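Local structure of integral membrane indolylacetylinositol arabinosyltransferase EmbB (Mycolicibacterium smegmatis MC2 155, 7BVC) at residues 91-102 with 113-121; 126-134 with 178-188. The protein is a membrane-embedded glycosyltransferase of the emb family that probably polymerises arabinose into the arabinan of cell-wall arabinogalactan. All blocks are in the same frame, centred on the assembly; numbering follows the deposited sequence.

Overall arrangement
Both contacts belong to the N-terminal concanavalin-like domain of EmbB, and their centres lie about 16 Å apart. Contact 1 pairs 91-102 with strand 114-118; the next strand, 122-127, runs antiparallel beside it and leads into the hairpin of contact 2, where 126-134 meets 178-188. The two are joined by backbone, through L115 N to I126 O at 2.9 Å, and by T101 OG1 to A188 O at 3.0 Å. M114 carries the apolar join, its CB 3.7 Å from P187 CB and its CG against V127. None of these segments contributes a residue to the ethambutol pocket, the lipid and phosphopantetheine sites or the calcium site.

Contact 1 (91-102 with 113-121); sequences LPPEGGLVFGTA and AMLVNVTET
F99 meets two residues of the neighbouring strand with its ring, CE1 lying 3.6 Å from V116 CG2 and the CE2 side turned to M114 SD. F99 CG sits between its own backbone N and carbonyl carbon (chi1 79°), a torsion that turns the ring toward V116 and M114. The sulfur approaches obliquely, 5.1 Å from the ring centroid, making a Met-aromatic contact; A81 and V83 of strand 80-84 also touch the ring.

On the other face, L97 CD2 packs at 3.9 Å against L115 CD2, and L97 runs alongside N117, pointing the same way. The chain turns a corner at V98, whose CG2 meets V118 CG2 at 3.7 Å; L91 CD1 reaches the same valine at its CB. These are neighbouring antiparallel strands of the concanavalin-like domain, with L97 opposite N117 and G100 opposite L115 as non-hydrogen-bonded pairs. V118 N bonds to G96 O and V98 N to V116 O. The links from V116 N to F99 O and from T101 N to M114 O are weak.

T101 OG1 lies beside A113 CB and weakly accepts M114 N, but its stronger partner is A188 O, so this hydroxyl ties the strand pair to segment 178-188. At the far end, alongside the type I turn from P92 to G95, the E120 chain bends at chi2 (89°) and turns CG toward P93 O, with OE2 beside E94 CA.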
ATOM      1  N   LEU B  91     -55.132 -17.023   2.116  1.00 92.53           N
ATOM      2  CA  LEU B  91     -54.274 -16.659   1.002  1.00 92.53           C
ATOM      3  C   LEU B  91     -54.682 -17.434  -0.250  1.00 92.53           C
ATOM      4  O   LEU B  91     -55.269 -18.519  -0.157  1.00 92.53           O
ATOM      5  CB  LEU B  91     -52.812 -16.951   1.339  1.00 92.53           C
ATOM      6  CG  LEU B  91     -52.084 -15.944   2.226  1.00 92.53           C
ATOM      7  CD1 LEU B  91     -50.789 -16.540   2.746  1.00 92.53           C
ATOM      8  CD2 LEU B  91     -51.808 -14.672   1.447  1.00 92.53           C
ATOM      9  N   PRO B  92     -54.390 -16.903  -1.434  1.00 95.10           N
ATOM     10  CA  PRO B  92     -54.621 -17.664  -2.665  1.00 95.10           C
ATOM     11  C   PRO B  92     -53.773 -18.921  -2.683  1.00 95.10           C
ATOM     12  O   PRO B  92     -52.818 -19.039  -1.899  1.00 95.10           O
ATOM     13  CB  PRO B  92     -54.196 -16.683  -3.771  1.00 95.10           C
ATOM     14  CG  PRO B  92     -53.292 -15.716  -3.097  1.00 95.10           C
ATOM     15  CD  PRO B  92     -53.841 -15.567  -1.713  1.00 95.10           C
ATOM     16  N   PRO B  93     -54.093 -19.888  -3.545  1.00 94.92           N
ATOM     17  CA  PRO B  93     -53.274 -21.112  -3.607  1.00 94.92           C
ATOM     18  C   PRO B  93     -51.785 -20.844  -3.752  1.00 94.92           C
ATOM     19  O   PRO B  93     -50.974 -21.545  -3.133  1.00 94.92           O
ATOM     20  CB  PRO B  93     -53.845 -21.842  -4.829  1.00 94.92           C
ATOM     21  CG  PRO B  93     -55.265 -21.400  -4.885  1.00 94.92           C
ATOM     22  CD  PRO B  93     -55.268 -19.965  -4.432  1.00 94.92           C
ATOM     23  N   GLU B  94     -51.402 -19.838  -4.541  1.00 93.44           N
ATOM     24  CA  GLU B  94     -49.993 -19.490  -4.672  1.00 93.44           C
ATOM     25  C   GLU B  94     -49.440 -18.837  -3.414  1.00 93.44           C
ATOM     26  O   GLU B  94     -48.218 -18.807  -3.234  1.00 93.44           O
ATOM     27  CB  GLU B  94     -49.787 -18.566  -5.873  1.00 93.44           C
ATOM     28  CG  GLU B  94     -50.393 -19.089  -7.165  1.00 93.44           C
ATOM     29  CD  GLU B  94     -51.797 -18.569  -7.405  1.00 93.44           C
ATOM     30  OE1 GLU B  94     -52.553 -18.416  -6.422  1.00 93.44           O
ATOM     31  OE2 GLU B  94     -52.143 -18.312  -8.577  1.00 93.44           O
ATOM     32  N   GLY B  95     -50.306 -18.321  -2.545  1.00 88.61           N
ATOM     33  CA  GLY B  95     -49.908 -17.705  -1.300  1.00 88.61           C
ATOM     34  C   GLY B  95     -48.968 -16.525  -1.499  1.00 88.61           C
ATOM     35  O   GLY B  95     -48.894 -15.909  -2.564  1.00 88.61           O
ATOM     36  N   GLY B  96     -48.234 -16.221  -0.434  1.00 75.31           N
ATOM     37  CA  GLY B  96     -47.299 -15.115  -0.449  1.00 75.31           C
ATOM     38  C   GLY B  96     -46.652 -14.880   0.899  1.00 75.31           C
ATOM     39  O   GLY B  96     -46.210 -15.825   1.556  1.00 75.31           O
ATOM     40  N   LEU B  97     -46.593 -13.620   1.322  1.00 63.61           N
ATOM     41  CA  LEU B  97     -45.975 -13.237   2.586  1.00 63.61           C
ATOM     42  C   LEU B  97     -47.064 -13.045   3.632  1.00 63.61           C
ATOM     43  O   LEU B  97     -47.870 -12.115   3.534  1.00 63.61           O
ATOM     44  CB  LEU B  97     -45.160 -11.957   2.425  1.00 63.61           C
ATOM     45  CG  LEU B  97     -43.643 -12.051   2.295  1.00 63.61           C
ATOM     46  CD1 LEU B  97     -43.046 -10.659   2.323  1.00 63.61           C
ATOM     47  CD2 LEU B  97     -43.062 -12.901   3.403  1.00 63.61           C
ATOM     48  N   VAL B  98     -47.090 -13.922   4.637  1.00 61.64           N
ATOM     49  CA  VAL B  98     -47.954 -13.686   5.787  1.00 61.64           C
ATOM     50  C   VAL B  98     -47.519 -12.418   6.508  1.00 61.64           C
ATOM     51  O   VAL B  98     -48.335 -11.534   6.795  1.00 61.64           O
ATOM     52  CB  VAL B  98     -47.949 -14.901   6.728  1.00 61.64           C
ATOM     53  CG1 VAL B  98     -48.853 -14.643   7.917  1.00 61.64           C
ATOM     54  CG2 VAL B  98     -48.387 -16.148   5.984  1.00 61.64           C
ATOM     55  N   PHE B  99     -46.228 -12.312   6.805  1.00 57.05           N
ATOM     56  CA  PHE B  99     -45.625 -11.065   7.251  1.00 57.05           C
ATOM     57  C   PHE B  99     -44.127 -11.163   7.010  1.00 57.05           C
ATOM     58  O   PHE B  99     -43.597 -12.228   6.689  1.00 57.05           O
ATOM     59  CB  PHE B  99     -45.951 -10.766   8.720  1.00 57.05           C
ATOM     60  CG  PHE B  99     -45.117 -11.534   9.707  1.00 57.05           C
ATOM     61  CD1 PHE B  99     -45.546 -12.759  10.188  1.00 57.05           C
ATOM     62  CD2 PHE B  99     -43.925 -11.015  10.186  1.00 57.05           C
ATOM     63  CE1 PHE B  99     -44.789 -13.461  11.102  1.00 57.05           C
ATOM     64  CE2 PHE B  99     -43.164 -11.714  11.096  1.00 57.05           C
ATOM     65  CZ  PHE B  99     -43.597 -12.937  11.557  1.00 57.05           C
ATOM     66  N   GLY B 100     -43.452 -10.033   7.161  1.00 51.53           N
ATOM     67  CA  GLY B 100     -42.011  -9.997   6.994  1.00 51.53           C
ATOM     68  C   GLY B 100     -41.469  -8.697   7.540  1.00 51.53           C
ATOM     69  O   GLY B 100     -42.220  -7.778   7.871  1.00 51.53           O
ATOM     70  N   THR B 101     -40.144  -8.634   7.631  1.00 50.07           N
ATOM     71  CA  THR B 101     -39.454  -7.439   8.095  1.00 50.07           C
ATOM     72  C   THR B 101     -38.653  -6.786   6.975  1.00 50.07           C
ATOM     73  O   THR B 101     -37.687  -6.063   7.228  1.00 50.07           O
ATOM     74  CB  THR B 101     -38.552  -7.766   9.284  1.00 50.07           C
ATOM     75  OG1 THR B 101     -37.343  -8.375   8.818  1.00 50.07           O
ATOM     76  CG2 THR B 101     -39.258  -8.724  10.229  1.00 50.07           C
ATOM     77  N   ALA B 102     -39.056  -7.038   5.730  1.00 56.88           N
ATOM     78  CA  ALA B 102     -38.490  -6.456   4.521  1.00 56.88           C
ATOM     79  C   ALA B 102     -39.371  -6.857   3.346  1.00 56.88           C
ATOM     80  O   ALA B 102     -39.992  -7.927   3.383  1.00 56.88           O
ATOM     81  CB  ALA B 102     -37.050  -6.919   4.299  1.00 56.88           C
ATOM     82  N   ALA B 113     -33.358 -10.427   6.305  1.00 53.02           N
ATOM     83  CA  ALA B 113     -34.564 -10.297   7.104  1.00 53.02           C
ATOM     84  C   ALA B 113     -35.206 -11.659   7.358  1.00 53.02           C
ATOM     85  O   ALA B 113     -34.672 -12.707   6.980  1.00 53.02           O
ATOM     86  CB  ALA B 113     -35.534  -9.339   6.417  1.00 53.02           C
ATOM     87  N   MET B 114     -36.366 -11.636   8.009  1.00 55.69           N
ATOM     88  CA  MET B 114     -37.134 -12.833   8.322  1.00 55.69           C
ATOM     89  C   MET B 114     -38.414 -12.844   7.500  1.00 55.69           C
ATOM     90  O   MET B 114     -39.164 -11.862   7.499  1.00 55.69           O
ATOM     91  CB  MET B 114     -37.471 -12.896   9.813  1.00 55.69           C
ATOM     92  CG  MET B 114     -38.630 -13.821  10.142  1.00 55.69           C
ATOM     93  SD  MET B 114     -39.481 -13.380  11.667  1.00 55.69           S
ATOM     94  CE  MET B 114     -38.399 -14.123  12.885  1.00 55.69           C
ATOM     95  N   LEU B 115     -38.663 -13.951   6.808  1.00 59.17           N
ATOM     96  CA  LEU B 115     -39.832 -14.107   5.955  1.00 59.17           C
ATOM     97  C   LEU B 115     -40.629 -15.328   6.386  1.00 59.17           C
ATOM     98  O   LEU B 115     -40.058 -16.348   6.782  1.00 59.17           O
ATOM     99  CB  LEU B 115     -39.427 -14.241   4.486  1.00 59.17           C
ATOM    100  CG  LEU B 115     -38.542 -13.127   3.925  1.00 59.17           C
ATOM    101  CD1 LEU B 115     -37.887 -13.571   2.631  1.00 59.17           C
ATOM    102  CD2 LEU B 115     -39.346 -11.859   3.710  1.00 59.17           C
ATOM    103  N   VAL B 116     -41.949 -15.215   6.315  1.00 61.45           N
ATOM    104  CA  VAL B 116     -42.862 -16.319   6.611  1.00 61.45           C
ATOM    105  C   VAL B 116     -43.680 -16.548   5.346  1.00 61.45           C
ATOM    106  O   VAL B 116     -44.713 -15.910   5.122  1.00 61.45           O
ATOM    107  CB  VAL B 116     -43.756 -16.034   7.819  1.00 61.45           C
ATOM    108  CG1 VAL B 116     -44.618 -17.243   8.133  1.00 61.45           C
ATOM    109  CG2 VAL B 116     -42.910 -15.658   9.019  1.00 61.45           C
ATOM    110  N   ASN B 117     -43.225 -17.475   4.512  1.00 69.53           N
ATOM    111  CA  ASN B 117     -43.812 -17.688   3.198  1.00 69.53           C
ATOM    112  C   ASN B 117     -44.800 -18.850   3.209  1.00 69.53           C
ATOM    113  O   ASN B 117     -44.693 -19.789   4.001  1.00 69.53           O
ATOM    114  CB  ASN B 117     -42.721 -17.954   2.162  1.00 69.53           C
ATOM    115  CG  ASN B 117     -41.764 -16.794   2.017  1.00 69.53           C
ATOM    116  OD1 ASN B 117     -40.704 -16.770   2.640  1.00 69.53           O
ATOM    117  ND2 ASN B 117     -42.130 -15.827   1.188  1.00 69.53           N
ATOM    118  N   VAL B 118     -45.765 -18.777   2.294  1.00 77.50           N
ATOM    119  CA  VAL B 118     -46.774 -19.813   2.099  1.00 77.50           C
ATOM    120  C   VAL B 118     -46.866 -20.074   0.601  1.00 77.50           C
ATOM    121  O   VAL B 118     -47.428 -19.262  -0.141  1.00 77.50           O
ATOM    122  CB  VAL B 118     -48.141 -19.410   2.668  1.00 77.50           C
ATOM    123  CG1 VAL B 118     -49.211 -20.391   2.217  1.00 77.50           C
ATOM    124  CG2 VAL B 118     -48.083 -19.342   4.183  1.00 77.50           C
ATOM    125  N   THR B 119     -46.299 -21.191   0.154  1.00 84.92           N
ATOM    126  CA  THR B 119     -46.347 -21.582  -1.248  1.00 84.92           C
ATOM    127  C   THR B 119     -47.568 -22.483  -1.457  1.00 84.92           C
ATOM    128  O   THR B 119     -48.465 -22.540  -0.614  1.00 84.92           O
ATOM    129  CB  THR B 119     -45.031 -22.253  -1.640  1.00 84.92           C
ATOM    130  OG1 THR B 119     -43.951 -21.581  -0.979  1.00 84.92           O
ATOM    131  CG2 THR B 119     -44.790 -22.153  -3.141  1.00 84.92           C
ATOM    132  N   GLU B 120     -47.633 -23.189  -2.590  1.00 90.63           N
ATOM    133  CA  GLU B 120     -48.687 -24.176  -2.793  1.00 90.63           C
ATOM    134  C   GLU B 120     -48.414 -25.481  -2.056  1.00 90.63           C
ATOM    135  O   GLU B 120     -49.320 -26.316  -1.946  1.00 90.63           O
ATOM    136  CB  GLU B 120     -48.862 -24.496  -4.280  1.00 90.63           C
ATOM    137  CG  GLU B 120     -49.288 -23.352  -5.175  1.00 90.63           C
ATOM    138  CD  GLU B 120     -48.104 -22.592  -5.726  1.00 90.63           C
ATOM    139  OE1 GLU B 120     -46.960 -22.973  -5.419  1.00 90.63           O
ATOM    140  OE2 GLU B 120     -48.307 -21.624  -6.483  1.00 90.63           O
ATOM    141  N   THR B 121     -47.193 -25.683  -1.562  1.00 88.30           N
ATOM    142  CA  THR B 121     -46.812 -26.940  -0.939  1.00 88.30           C
ATOM    143  C   THR B 121     -46.150 -26.787   0.421  1.00 88.30           C
ATOM    144  O   THR B 121     -45.868 -27.804   1.065  1.00 88.30           O
ATOM    145  CB  THR B 121     -45.862 -27.726  -1.857  1.00 88.30           C
ATOM    146  OG1 THR B 121     -44.685 -26.947  -2.103  1.00 88.30           O
ATOM    147  CG2 THR B 121     -46.531 -28.062  -3.182  1.00 88.30           C
TER

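Contact 2 (126-134 with 178-188); sequences IVRNVVVAS and TGYPDPNLRPA
The guanidinium of R128 meets R186 O at its edge: the oxygen lies close to the guanidinium plane and is gripped side-on by two nitrogens, NE at 2.9 Å and NH2 at 3.1 Å. NH2 approaches within the carbonyl plane of R186, whereas NE stands well above it, 56° out. N184 O and A188 N lie oblique to the same group. The Y180 ring has V131 O in plane at its edge and V132 CG2 near that plane, 4.0 Å from CD1, while V130 CG1 comes in obliquely to 3.5 Å from CE1.

An extended chain from CG to NE carries the R128 guanidinium out to the 186-188 backbone. Its root is in the tight turn of a β-hairpin: V127 N bonds to V130 O, with a weak return bond from V130 N to V127 O, where strand 122-127 of the concanavalin-like domain doubles back into 131-132. Segment 178-188 passes by this hairpin, its strand 178-180 pairing instead with 157-159.

L185 fills the middle, its CD1 4.3 Å from V130 CG1 and its CD2 near R128 CB. V127 CG1, anti to the backbone N (chi1 176°), lies beside L185 O. Farther along, V132 CG1 lies over the T178-G179 backbone, 3.6 Å from G179 CA, and A133 CB touches T178 CB at 3.6 Å.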
ATOM      1  N   ILE B 126     -38.077 -18.478   6.949  1.00 59.52           N
ATOM      2  CA  ILE B 126     -36.681 -18.284   6.572  1.00 59.52           C
ATOM      3  C   ILE B 126     -36.124 -17.106   7.355  1.00 59.52           C
ATOM      4  O   ILE B 126     -36.711 -16.017   7.358  1.00 59.52           O
ATOM      5  CB  ILE B 126     -36.539 -18.055   5.057  1.00 59.52           C
ATOM      6  CG1 ILE B 126     -37.309 -19.123   4.282  1.00 59.52           C
ATOM      7  CG2 ILE B 126     -35.073 -18.045   4.655  1.00 59.52           C
ATOM      8  CD1 ILE B 126     -36.581 -20.443   4.168  1.00 59.52           C
ATOM      9  N   VAL B 127     -34.992 -17.320   8.022  1.00 56.68           N
ATOM     10  CA  VAL B 127     -34.328 -16.265   8.778  1.00 56.68           C
ATOM     11  C   VAL B 127     -32.856 -16.231   8.395  1.00 56.68           C
ATOM     12  O   VAL B 127     -32.081 -17.106   8.799  1.00 56.68           O
ATOM     13  CB  VAL B 127     -34.496 -16.465  10.295  1.00 56.68           C
ATOM     14  CG1 VAL B 127     -33.711 -15.414  11.053  1.00 56.68           C
ATOM     15  CG2 VAL B 127     -35.962 -16.416  10.682  1.00 56.68           C
ATOM     16  N   ARG B 128     -32.466 -15.229   7.607  1.00 57.37           N
ATOM     17  CA  ARG B 128     -31.082 -15.055   7.162  1.00 57.37           C
ATOM     18  C   ARG B 128     -30.589 -16.279   6.393  1.00 57.37           C
ATOM     19  O   ARG B 128     -29.533 -16.844   6.687  1.00 57.37           O
ATOM     20  CB  ARG B 128     -30.159 -14.738   8.341  1.00 57.37           C
ATOM     21  CG  ARG B 128     -30.568 -13.516   9.139  1.00 57.37           C
ATOM     22  CD  ARG B 128     -29.466 -13.084  10.084  1.00 57.37           C
ATOM     23  NE  ARG B 128     -29.693 -11.742  10.609  1.00 57.37           N
ATOM     24  CZ  ARG B 128     -29.148 -10.642  10.104  1.00 57.37           C
ATOM     25  NH1 ARG B 128     -28.337 -10.721   9.059  1.00 57.37           N
ATOM     26  NH2 ARG B 128     -29.410  -9.462  10.645  1.00 57.37           N
ATOM     27  N   ASN B 129     -31.373 -16.688   5.395  1.00 64.47           N
ATOM     28  CA  ASN B 129     -31.043 -17.818   4.523  1.00 64.47           C
ATOM     29  C   ASN B 129     -30.856 -19.110   5.310  1.00 64.47           C
ATOM     30  O   ASN B 129     -30.040 -19.961   4.948  1.00 64.47           O
ATOM     31  CB  ASN B 129     -29.800 -17.525   3.677  1.00 64.47           C
ATOM     32  CG  ASN B 129     -30.129 -16.767   2.411  1.00 64.47           C
ATOM     33  OD1 ASN B 129     -31.257 -16.810   1.922  1.00 64.47           O
ATOM     34  ND2 ASN B 129     -29.142 -16.065   1.871  1.00 64.47           N
ATOM     35  N   VAL B 130     -31.609 -19.268   6.393  1.00 60.99           N
ATOM     36  CA  VAL B 130     -31.567 -20.464   7.229  1.00 60.99           C
ATOM     37  C   VAL B 130     -33.006 -20.945   7.355  1.00 60.99           C
ATOM     38  O   VAL B 130     -33.815 -20.325   8.055  1.00 60.99           O
ATOM     39  CB  VAL B 130     -30.943 -20.199   8.603  1.00 60.99           C
ATOM     40  CG1 VAL B 130     -31.220 -21.353   9.547  1.00 60.99           C
ATOM     41  CG2 VAL B 130     -29.447 -19.971   8.466  1.00 60.99           C
ATOM     42  N   VAL B 131     -33.335 -22.035   6.666  1.00 65.58           N
ATOM     43  CA  VAL B 131     -34.699 -22.551   6.688  1.00 65.58           C
ATOM     44  C   VAL B 131     -35.009 -23.094   8.076  1.00 65.58           C
ATOM     45  O   VAL B 131     -34.325 -23.991   8.581  1.00 65.58           O
ATOM     46  CB  VAL B 131     -34.904 -23.613   5.599  1.00 65.58           C
ATOM     47  CG1 VAL B 131     -33.816 -24.676   5.659  1.00 65.58           C
ATOM     48  CG2 VAL B 131     -36.277 -24.245   5.735  1.00 65.58           C
ATOM     49  N   VAL B 132     -36.030 -22.528   8.713  1.00 66.45           N
ATOM     50  CA  VAL B 132     -36.432 -22.901  10.062  1.00 66.45           C
ATOM     51  C   VAL B 132     -37.885 -23.351  10.021  1.00 66.45           C
ATOM     52  O   VAL B 132     -38.756 -22.604   9.564  1.00 66.45           O
ATOM     53  CB  VAL B 132     -36.253 -21.731  11.047  1.00 66.45           C
ATOM     54  CG1 VAL B 132     -36.743 -22.123  12.424  1.00 66.45           C
ATOM     55  CG2 VAL B 132     -34.802 -21.296  11.095  1.00 66.45           C
ATOM     56  N   ALA B 133     -38.137 -24.572  10.486  1.00 71.93           N
ATOM     57  CA  ALA B 133     -39.488 -25.096  10.682  1.00 71.93           C
ATOM     58  C   ALA B 133     -40.318 -25.023   9.398  1.00 71.93           C
ATOM     59  O   ALA B 133     -41.340 -24.345   9.317  1.00 71.93           O
ATOM     60  CB  ALA B 133     -40.189 -24.358  11.823  1.00 71.93           C
ATOM     61  N   SER B 134     -39.845 -25.745   8.388  1.00 76.94           N
ATOM     62  CA  SER B 134     -40.624 -25.940   7.175  1.00 76.94           C
ATOM     63  C   SER B 134     -41.684 -27.007   7.415  1.00 76.94           C
ATOM     64  O   SER B 134     -41.421 -28.026   8.056  1.00 76.94           O
ATOM     65  CB  SER B 134     -39.716 -26.351   6.015  1.00 76.94           C
ATOM     66  OG  SER B 134     -40.464 -26.581   4.838  1.00 76.94           O
ATOM     67  N   THR B 178     -39.025 -26.148  16.057  1.00 72.48           N
ATOM     68  CA  THR B 178     -37.845 -26.269  15.215  1.00 72.48           C
ATOM     69  C   THR B 178     -37.094 -24.949  15.199  1.00 72.48           C
ATOM     70  O   THR B 178     -37.706 -23.879  15.175  1.00 72.48           O
ATOM     71  CB  THR B 178     -38.227 -26.675  13.785  1.00 72.48           C
ATOM     72  OG1 THR B 178     -38.950 -27.911  13.816  1.00 72.48           O
ATOM     73  CG2 THR B 178     -36.992 -26.850  12.914  1.00 72.48           C
ATOM     74  N   GLY B 179     -35.768 -25.021  15.205  1.00 67.84           N
ATOM     75  CA  GLY B 179     -34.984 -23.800  15.133  1.00 67.84           C
ATOM     76  C   GLY B 179     -33.519 -24.053  15.395  1.00 67.84           C
ATOM     77  O   GLY B 179     -33.011 -25.155  15.165  1.00 67.84           O
ATOM     78  N   TYR B 180     -32.847 -23.008  15.875  1.00 67.70           N
ATOM     79  CA  TYR B 180     -31.420 -23.054  16.135  1.00 67.70           C
ATOM     80  C   TYR B 180     -31.093 -22.188  17.341  1.00 67.70           C
ATOM     81  O   TYR B 180     -31.668 -21.097  17.486  1.00 67.70           O
ATOM     82  CB  TYR B 180     -30.614 -22.582  14.922  1.00 67.70           C
ATOM     83  CG  TYR B 180     -30.753 -23.481  13.714  1.00 67.70           C
ATOM     84  CD1 TYR B 180     -31.765 -23.277  12.787  1.00 67.70           C
ATOM     85  CD2 TYR B 180     -29.879 -24.536  13.506  1.00 67.70           C
ATOM     86  CE1 TYR B 180     -31.900 -24.096  11.689  1.00 67.70           C
ATOM     87  CE2 TYR B 180     -30.004 -25.360  12.409  1.00 67.70           C
ATOM     88  CZ  TYR B 180     -31.017 -25.135  11.502  1.00 67.70           C
ATOM     89  OH  TYR B 180     -31.151 -25.953  10.405  1.00 67.70           O
ATOM     90  N   PRO B 181     -30.187 -22.640  18.222  1.00 67.95           N
ATOM     91  CA  PRO B 181     -29.782 -21.849  19.388  1.00 67.95           C
ATOM     92  C   PRO B 181     -28.622 -20.901  19.091  1.00 67.95           C
ATOM     93  O   PRO B 181     -27.587 -20.919  19.766  1.00 67.95           O
ATOM     94  CB  PRO B 181     -29.386 -22.928  20.401  1.00 67.95           C
ATOM     95  CG  PRO B 181     -28.824 -24.015  19.548  1.00 67.95           C
ATOM     96  CD  PRO B 181     -29.568 -23.977  18.228  1.00 67.95           C
ATOM     97  N   ASP B 182     -28.789 -20.062  18.073  1.00 65.11           N
ATOM     98  CA  ASP B 182     -27.766 -19.119  17.659  1.00 65.11           C
ATOM     99  C   ASP B 182     -28.201 -17.701  17.988  1.00 65.11           C
ATOM    100  O   ASP B 182     -29.288 -17.284  17.568  1.00 65.11           O
ATOM    101  CB  ASP B 182     -27.500 -19.247  16.156  1.00 65.11           C
ATOM    102  CG  ASP B 182     -26.093 -18.839  15.774  1.00 65.11           C
ATOM    103  OD1 ASP B 182     -25.248 -18.689  16.680  1.00 65.11           O
ATOM    104  OD2 ASP B 182     -25.831 -18.671  14.564  1.00 65.11           O
ATOM    105  N   PRO B 183     -27.400 -16.936  18.733  1.00 61.54           N
ATOM    106  CA  PRO B 183     -27.774 -15.549  19.032  1.00 61.54           C
ATOM    107  C   PRO B 183     -27.502 -14.579  17.896  1.00 61.54           C
ATOM    108  O   PRO B 183     -27.865 -13.401  18.013  1.00 61.54           O
ATOM    109  CB  PRO B 183     -26.914 -15.215  20.255  1.00 61.54           C
ATOM    110  CG  PRO B 183     -25.701 -16.056  20.079  1.00 61.54           C
ATOM    111  CD  PRO B 183     -26.155 -17.331  19.417  1.00 61.54           C
ATOM    112  N   ASN B 184     -26.878 -15.030  16.810  1.00 59.58           N
ATOM    113  CA  ASN B 184     -26.597 -14.190  15.655  1.00 59.58           C
ATOM    114  C   ASN B 184     -27.612 -14.383  14.537  1.00 59.58           C
ATOM    115  O   ASN B 184     -27.340 -14.014  13.390  1.00 59.58           O
ATOM    116  CB  ASN B 184     -25.185 -14.461  15.136  1.00 59.58           C
ATOM    117  CG  ASN B 184     -24.112 -13.925  16.060  1.00 59.58           C
ATOM    118  OD1 ASN B 184     -24.273 -12.868  16.670  1.00 59.58           O
ATOM    119  ND2 ASN B 184     -23.009 -14.653  16.168  1.00 59.58           N
ATOM    120  N   LEU B 185     -28.775 -14.954  14.845  1.00 57.06           N
ATOM    121  CA  LEU B 185     -29.832 -15.172  13.868  1.00 57.06           C
ATOM    122  C   LEU B 185     -30.992 -14.201  14.062  1.00 57.06           C
ATOM    123  O   LEU B 185     -32.136 -14.517  13.731  1.00 57.06           O
ATOM    124  CB  LEU B 185     -30.332 -16.615  13.930  1.00 57.06           C
ATOM    125  CG  LEU B 185     -29.604 -17.656  13.077  1.00 57.06           C
ATOM    126  CD1 LEU B 185     -30.416 -18.934  12.996  1.00 57.06           C
ATOM    127  CD2 LEU B 185     -29.317 -17.119  11.686  1.00 57.06           C
ATOM    128  N   ARG B 186     -30.715 -13.026  14.606  1.00 54.72           N
ATOM    129  CA  ARG B 186     -31.760 -12.030  14.793  1.00 54.72           C
ATOM    130  C   ARG B 186     -31.933 -11.222  13.512  1.00 54.72           C
ATOM    131  O   ARG B 186     -30.958 -10.657  13.007  1.00 54.72           O
ATOM    132  CB  ARG B 186     -31.422 -11.111  15.962  1.00 54.72           C
ATOM    133  CG  ARG B 186     -31.069 -11.863  17.230  1.00 54.72           C
ATOM    134  CD  ARG B 186     -31.494 -11.115  18.479  1.00 54.72           C
ATOM    135  NE  ARG B 186     -30.678  -9.930  18.724  1.00 54.72           N
ATOM    136  CZ  ARG B 186     -29.416  -9.958  19.136  1.00 54.72           C
ATOM    137  NH1 ARG B 186     -28.804 -11.114  19.343  1.00 54.72           N
ATOM    138  NH2 ARG B 186     -28.758  -8.824  19.332  1.00 54.72           N
ATOM    139  N   PRO B 187     -33.142 -11.145  12.964  1.00 50.25           N
ATOM    140  CA  PRO B 187     -33.322 -10.534  11.643  1.00 50.25           C
ATOM    141  C   PRO B 187     -33.076  -9.035  11.679  1.00 50.25           C
ATOM    142  O   PRO B 187     -33.054  -8.393  12.729  1.00 50.25           O
ATOM    143  CB  PRO B 187     -34.781 -10.851  11.312  1.00 50.25           C
ATOM    144  CG  PRO B 187     -35.437 -10.957  12.640  1.00 50.25           C
ATOM    145  CD  PRO B 187     -34.420 -11.582  13.548  1.00 50.25           C
ATOM    146  N   ALA B 188     -32.886  -8.476  10.487  1.00 46.60           N
ATOM    147  CA  ALA B 188     -32.716  -7.041  10.307  1.00 46.60           C
ATOM    148  C   ALA B 188     -34.083  -6.422  10.050  1.00 46.60           C
ATOM    149  O   ALA B 188     -34.777  -6.815   9.107  1.00 46.60           O
ATOM    150  CB  ALA B 188     -31.761  -6.740   9.153  1.00 46.60           C
TER